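Local coordinates for protein subtilase cytotoxin, subunit B (Escherichia coli, PDB 3DWA) that forms the five-membered B ring of an AB5 toxin and probably recognises host-cell glycans, including a non-human one, so that the toxic A subunit can enter, at residues T21-I24 against D25-P28; Y61-A64 against L65-T69. One frame throughout, in Å; residues are numbered along the deposited sequence.

Contact 1 of 2, residues T21-I24 against D25-P28; sequences TGQI and DNKP
Gln23 turns CG away from its own N (chi1 -178°) and stays extended, which runs the chain past Lys27 of the returning strand, with CG 3.6 Å from Lys27 O. Ile24 projects to the other face of this beta hairpin with a two-residue loop, the face it shares with Lys27. The example shows how a type I' turn reverses a chain: Asp25 and Asn26 both adopt left-handed backbone conformations, and Ile24 and Lys27 close the turn as an antiparallel hydrogen-bonded pair. Ile24 N donates to Lys27 O at 3.0 Å, nearly straight at 163°. The return bond is more bent, at 147°, and Lys27 N comes from above the carbonyl plane of Ile24. One step on, Gln23 and Pro28 form a non-hydrogen-bonded pair. The amide of Gln23 is gripped by a neighbouring subunit, OE1 by Ser56 OG and NE2 by Val52 O and Glu1 OE1, so the hairpin end is part of the pentamer interface. Between the strands, CA-H...O contacts supplement the backbone bonds: Gln23 CA approaches Lys27 O at 3.3 Å, and Pro28 CA lies 3.5 Å from Gly22 O.

Contact 2 of 2, residues Y61-A64 against L65-T69; sequences YNQA and LYFYT
Leu65, Gln63 and Ala64 carry this contact between successive turns of the helix 57-70, and each meets its partner in a different way. Leu65 lies beside Tyr61, one turn earlier, with the two side chains pointing the same way; its CD2 branch comes 3.8 Å from Tyr61 OH. CG of Leu65 is anti to the backbone N (chi1 -175°), as is CG of Tyr61, consistent with the parallel course of the pair.

Gln63 instead folds over Phe67. Its chain bends at chi2 (62°), bringing CG to 3.7 Å from Phe67 CE2 and laying OE1 over one face of the ring, offset toward the rim and 3.5 Å from CZ. Amide and ring planes are 56° apart, so this is no flat stack. OE1 is buried without a hydrogen-bond partner, and the ring face, which offers none, is part of what covers it.

Ala64 contributes mainly through its backbone. Its O accepts from Tyr68 N at 2.9 Å, one of four successive i to i+4 bonds that tie 61-64 to 65-68. At the next step Leu65 O is held twice, by Thr69 N at 3.0 Å and by Thr69 OG1 at 2.7 Å, from opposite faces of its carbonyl plane. The threonine hydroxyl also bonds Tyr66 OH of a neighbouring subunit, and Tyr66 OH makes the reciprocal bond to Thr69 of another, so this helix meets a copy on each of two interfaces, consistent with the central ring of helices in AB5 pentamers. Within its own chain the helix lies against the antiparallel sheet, probably of the OB-fold type: Ala64 touches Phe19 on strand 14-24, Phe30 and Ile32 on strand 27-35 and Leu100 on strand 96-102, while Phe67 packs on Ile16, Leu100 and Thr102.

How the contacts relate
Both contacts are local, yet they hold the chain to itself in two ways. Contact 1, its centre about 17 Å from the centre of the chain, closes a hairpin end with cross-strand backbone bonds around an exposed turn. Contact 2, its centre about 12 Å from the same point, combines helical backbone bonds with aromatic and aliphatic packing. Both are partly buried, with three of seven and four of eight touching residues buried. Their centres are about 19 Å apart, but strands 14-24 and 27-35 also receive the helix. Both reach the same neighbouring subunit: the hairpin through strand pairing at Thr21, the Gln23 amide and the backbone N of Gln23 and Asn26, the helix through Tyr68 OH and Thr69 OG1.

Contact 1 of 2, residues T21-I24 against D25-P28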
ATOM      1  N   THR C  21      -3.493  14.362  -9.349  1.00 20.77           N
ATOM      2  CA  THR C  21      -4.265  13.173  -9.587  1.00 21.57           C
ATOM      3  C   THR C  21      -5.676  13.611  -9.925  1.00 20.93           C
ATOM      4  O   THR C  21      -6.203  14.563  -9.320  1.00 19.28           O
ATOM      5  CB  THR C  21      -4.207  12.267  -8.333  1.00 23.56           C
ATOM      6  OG1 THR C  21      -4.319  10.897  -8.704  1.00 29.23           O
ATOM      7  CG2 THR C  21      -5.206  12.656  -7.227  1.00 19.65           C
ATOM      8  N   GLY C  22      -6.251  12.968 -10.930  1.00 19.38           N
ATOM      9  CA  GLY C  22      -7.653  13.178 -11.268  1.00 19.93           C
ATOM     10  C   GLY C  22      -8.263  11.987 -11.977  1.00 20.46           C
ATOM     11  O   GLY C  22      -7.810  10.847 -11.808  1.00 20.16           O
ATOM     12  N   GLN C  23      -9.338  12.249 -12.721  1.00 22.40           N
ATOM     13  CA  GLN C  23     -10.038  11.230 -13.492  1.00 23.58           C
ATOM     14  C   GLN C  23     -10.472  11.855 -14.827  1.00 24.07           C
ATOM     15  O   GLN C  23     -10.800  13.021 -14.875  1.00 22.49           O
ATOM     16  CB  GLN C  23     -11.267  10.772 -12.728  1.00 24.30           C
ATOM     17  CG  GLN C  23     -12.083   9.683 -13.388  1.00 26.63           C
ATOM     18  CD  GLN C  23     -13.221   9.212 -12.490  1.00 31.00           C
ATOM     19  OE1 GLN C  23     -12.998   8.830 -11.336  1.00 30.73           O
ATOM     20  NE2 GLN C  23     -14.442   9.245 -13.009  1.00 27.65           N
ATOM     21  N   ILE C  24     -10.476  11.064 -15.896  1.00 25.28           N
ATOM     22  CA  ILE C  24     -11.065  11.497 -17.170  1.00 26.90           C
ATOM     23  C   ILE C  24     -11.617  10.252 -17.844  1.00 27.20           C
ATOM     24  O   ILE C  24     -10.947   9.216 -17.875  1.00 27.87           O
ATOM     25  CB  ILE C  24     -10.012  12.169 -18.112  1.00 26.83           C
ATOM     26  CG1 ILE C  24     -10.671  12.586 -19.434  1.00 27.12           C
ATOM     27  CG2 ILE C  24      -8.839  11.191 -18.405  1.00 26.62           C
ATOM     28  CD1 ILE C  24      -9.814  13.540 -20.321  1.00 27.29           C
ATOM     29  N   ASP C  25     -12.824  10.345 -18.391  1.00 28.51           N
ATOM     30  CA  ASP C  25     -13.430   9.206 -19.116  1.00 30.59           C
ATOM     31  C   ASP C  25     -13.487   7.883 -18.307  1.00 29.67           C
ATOM     32  O   ASP C  25     -13.094   6.802 -18.775  1.00 29.13           O
ATOM     33  CB  ASP C  25     -12.741   9.028 -20.476  1.00 32.19           C
ATOM     34  CG  ASP C  25     -13.539   8.134 -21.437  1.00 38.47           C
ATOM     35  OD1 ASP C  25     -14.785   8.289 -21.499  1.00 46.61           O
ATOM     36  OD2 ASP C  25     -12.919   7.292 -22.127  1.00 43.66           O
ATOM     37  N   ASN C  26     -13.955   8.003 -17.068  1.00 29.10           N
ATOM     38  CA  ASN C  26     -14.009   6.883 -16.120  1.00 29.35           C
ATOM     39  C   ASN C  26     -12.642   6.261 -15.761  1.00 28.68           C
ATOM     40  O   ASN C  26     -12.600   5.175 -15.213  1.00 28.79           O
ATOM     41  CB  ASN C  26     -14.948   5.781 -16.651  1.00 29.49           C
ATOM     42  CG  ASN C  26     -15.692   5.095 -15.557  1.00 31.81           C
ATOM     43  OD1 ASN C  26     -16.351   5.759 -14.750  1.00 38.56           O
ATOM     44  ND2 ASN C  26     -15.610   3.770 -15.507  1.00 30.63           N
ATOM     45  N   LYS C  27     -11.536   6.945 -16.051  1.00 28.17           N
ATOM     46  CA  LYS C  27     -10.201   6.401 -15.812  1.00 28.35           C
ATOM     47  C   LYS C  27      -9.388   7.261 -14.843  1.00 26.97           C
ATOM     48  O   LYS C  27      -9.185   8.444 -15.118  1.00 26.06           O
ATOM     49  CB  LYS C  27      -9.435   6.319 -17.147  1.00 29.64           C
ATOM     50  CG  LYS C  27      -9.491   4.956 -17.797  1.00 35.38           C
ATOM     51  CD  LYS C  27     -10.272   4.941 -19.106  1.00 43.22           C
ATOM     52  CE  LYS C  27     -10.638   3.494 -19.480  1.00 45.81           C
ATOM     53  NZ  LYS C  27     -11.049   2.701 -18.242  1.00 48.98           N
ATOM     54  N   PRO C  28      -8.913   6.679 -13.711  1.00 25.49           N
ATOM     55  CA  PRO C  28      -8.030   7.467 -12.870  1.00 23.89           C
ATOM     56  C   PRO C  28      -6.713   7.766 -13.621  1.00 22.77           C
ATOM     57  O   PRO C  28      -6.258   6.938 -14.401  1.00 20.53           O
ATOM     58  CB  PRO C  28      -7.736   6.515 -11.702  1.00 23.23           C
ATOM     59  CG  PRO C  28      -7.942   5.154 -12.259  1.00 24.63           C
ATOM     60  CD  PRO C  28      -9.124   5.323 -13.149  1.00 25.18           C
TER

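Contact 2 of 2, residues Y61-A64 against L65-T69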
ATOM      1  N   TYR C  61       2.450   4.748 -10.237  1.00 16.84           N
ATOM      2  CA  TYR C  61       1.882   5.577  -9.206  1.00 18.10           C
ATOM      3  C   TYR C  61       2.632   5.457  -7.870  1.00 18.79           C
ATOM      4  O   TYR C  61       2.984   6.469  -7.287  1.00 17.62           O
ATOM      5  CB  TYR C  61       0.390   5.301  -9.008  1.00 18.66           C
ATOM      6  CG  TYR C  61      -0.130   6.066  -7.820  1.00 20.22           C
ATOM      7  CD1 TYR C  61      -0.377   7.406  -7.909  1.00 21.25           C
ATOM      8  CD2 TYR C  61      -0.301   5.438  -6.575  1.00 25.33           C
ATOM      9  CE1 TYR C  61      -0.816   8.131  -6.817  1.00 22.63           C
ATOM     10  CE2 TYR C  61      -0.750   6.143  -5.462  1.00 24.01           C
ATOM     11  CZ  TYR C  61      -1.013   7.504  -5.613  1.00 23.09           C
ATOM     12  OH  TYR C  61      -1.479   8.239  -4.563  1.00 22.67           O
ATOM     13  N   ASN C  62       2.821   4.210  -7.390  1.00 19.78           N
ATOM     14  CA  ASN C  62       3.453   3.940  -6.133  1.00 19.71           C
ATOM     15  C   ASN C  62       4.893   4.387  -6.187  1.00 18.69           C
ATOM     16  O   ASN C  62       5.387   4.981  -5.230  1.00 17.87           O
ATOM     17  CB  ASN C  62       3.383   2.429  -5.775  1.00 20.73           C
ATOM     18  CG  ASN C  62       2.195   2.061  -4.824  1.00 27.77           C
ATOM     19  OD1 ASN C  62       1.143   2.749  -4.748  1.00 32.66           O
ATOM     20  ND2 ASN C  62       2.378   0.956  -4.087  1.00 35.63           N
ATOM     21  N   GLN C  63       5.588   4.035  -7.278  1.00 18.28           N
ATOM     22  CA  GLN C  63       6.979   4.439  -7.455  1.00 19.55           C
ATOM     23  C   GLN C  63       7.197   5.976  -7.523  1.00 18.53           C
ATOM     24  O   GLN C  63       8.076   6.530  -6.835  1.00 18.94           O
ATOM     25  CB  GLN C  63       7.598   3.714  -8.656  1.00 19.47           C
ATOM     26  CG  GLN C  63       9.105   3.654  -8.605  1.00 23.31           C
ATOM     27  CD  GLN C  63       9.603   2.880  -7.404  1.00 27.60           C
ATOM     28  OE1 GLN C  63      10.385   3.380  -6.604  1.00 32.75           O
ATOM     29  NE2 GLN C  63       9.121   1.677  -7.254  1.00 24.78           N
ATOM     30  N   ALA C  64       6.405   6.656  -8.335  1.00 17.50           N
ATOM     31  CA  ALA C  64       6.460   8.131  -8.445  1.00 17.64           C
ATOM     32  C   ALA C  64       6.171   8.862  -7.118  1.00 16.41           C
ATOM     33  O   ALA C  64       6.837   9.844  -6.760  1.00 16.56           O
ATOM     34  CB  ALA C  64       5.541   8.623  -9.533  1.00 17.12           C
ATOM     35  N   LEU C  65       5.174   8.389  -6.391  1.00 16.58           N
ATOM     36  CA  LEU C  65       4.867   8.944  -5.085  1.00 16.26           C
ATOM     37  C   LEU C  65       5.994   8.719  -4.082  1.00 15.62           C
ATOM     38  O   LEU C  65       6.349   9.656  -3.307  1.00 16.85           O
ATOM     39  CB  LEU C  65       3.491   8.481  -4.547  1.00 15.78           C
ATOM     40  CG  LEU C  65       3.061   9.133  -3.209  1.00 17.07           C
ATOM     41  CD1 LEU C  65       2.891  10.665  -3.353  1.00 18.06           C
ATOM     42  CD2 LEU C  65       1.764   8.547  -2.557  1.00 15.28           C
ATOM     43  N   TYR C  66       6.582   7.525  -4.105  1.00 15.27           N
ATOM     44  CA  TYR C  66       7.811   7.240  -3.350  1.00 16.00           C
ATOM     45  C   TYR C  66       8.943   8.275  -3.621  1.00 16.99           C
ATOM     46  O   TYR C  66       9.512   8.868  -2.698  1.00 17.43           O
ATOM     47  CB  TYR C  66       8.313   5.816  -3.677  1.00 16.00           C
ATOM     48  CG  TYR C  66       9.522   5.418  -2.889  1.00 17.97           C
ATOM     49  CD1 TYR C  66       9.385   4.814  -1.631  1.00 20.47           C
ATOM     50  CD2 TYR C  66      10.823   5.678  -3.372  1.00 19.31           C
ATOM     51  CE1 TYR C  66      10.530   4.428  -0.882  1.00 18.19           C
ATOM     52  CE2 TYR C  66      11.962   5.334  -2.627  1.00 19.55           C
ATOM     53  CZ  TYR C  66      11.800   4.714  -1.386  1.00 19.66           C
ATOM     54  OH  TYR C  66      12.899   4.352  -0.659  1.00 17.25           O
ATOM     55  N   PHE C  67       9.295   8.457  -4.892  1.00 17.10           N
ATOM     56  CA  PHE C  67      10.383   9.338  -5.299  1.00 17.01           C
ATOM     57  C   PHE C  67      10.064  10.821  -5.058  1.00 17.55           C
ATOM     58  O   PHE C  67      10.940  11.624  -4.752  1.00 17.88           O
ATOM     59  CB  PHE C  67      10.679   9.110  -6.800  1.00 17.08           C
ATOM     60  CG  PHE C  67      11.417   7.857  -7.090  1.00 16.27           C
ATOM     61  CD1 PHE C  67      12.375   7.358  -6.202  1.00 19.33           C
ATOM     62  CD2 PHE C  67      11.228   7.191  -8.299  1.00 17.81           C
ATOM     63  CE1 PHE C  67      13.114   6.216  -6.516  1.00 21.17           C
ATOM     64  CE2 PHE C  67      11.950   6.055  -8.595  1.00 17.51           C
ATOM     65  CZ  PHE C  67      12.901   5.562  -7.700  1.00 16.92           C
ATOM     66  N   TYR C  68       8.798  11.197  -5.194  1.00 18.37           N
ATOM     67  CA  TYR C  68       8.353  12.517  -4.739  1.00 18.06           C
ATOM     68  C   TYR C  68       8.694  12.738  -3.245  1.00 19.39           C
ATOM     69  O   TYR C  68       9.126  13.851  -2.840  1.00 17.64           O
ATOM     70  CB  TYR C  68       6.849  12.707  -4.969  1.00 18.40           C
ATOM     71  CG  TYR C  68       6.297  14.003  -4.398  1.00 20.39           C
ATOM     72  CD1 TYR C  68       6.553  15.247  -5.028  1.00 18.35           C
ATOM     73  CD2 TYR C  68       5.492  13.998  -3.252  1.00 19.96           C
ATOM     74  CE1 TYR C  68       6.045  16.450  -4.511  1.00 17.39           C
ATOM     75  CE2 TYR C  68       4.990  15.204  -2.731  1.00 21.90           C
ATOM     76  CZ  TYR C  68       5.286  16.428  -3.371  1.00 20.62           C
ATOM     77  OH  TYR C  68       4.796  17.615  -2.841  1.00 21.46           O
ATOM     78  N   THR C  69       8.428  11.709  -2.434  1.00 18.65           N
ATOM     79  CA  THR C  69       8.661  11.730  -0.996  1.00 19.22           C
ATOM     80  C   THR C  69      10.150  11.829  -0.650  1.00 20.24           C
ATOM     81  O   THR C  69      10.510  12.631   0.212  1.00 21.59           O
ATOM     82  CB  THR C  69       8.054  10.493  -0.295  1.00 19.73           C
ATOM     83  OG1 THR C  69       6.687  10.309  -0.717  1.00 18.97           O
ATOM     84  CG2 THR C  69       8.100  10.642   1.234  1.00 19.52           C
TER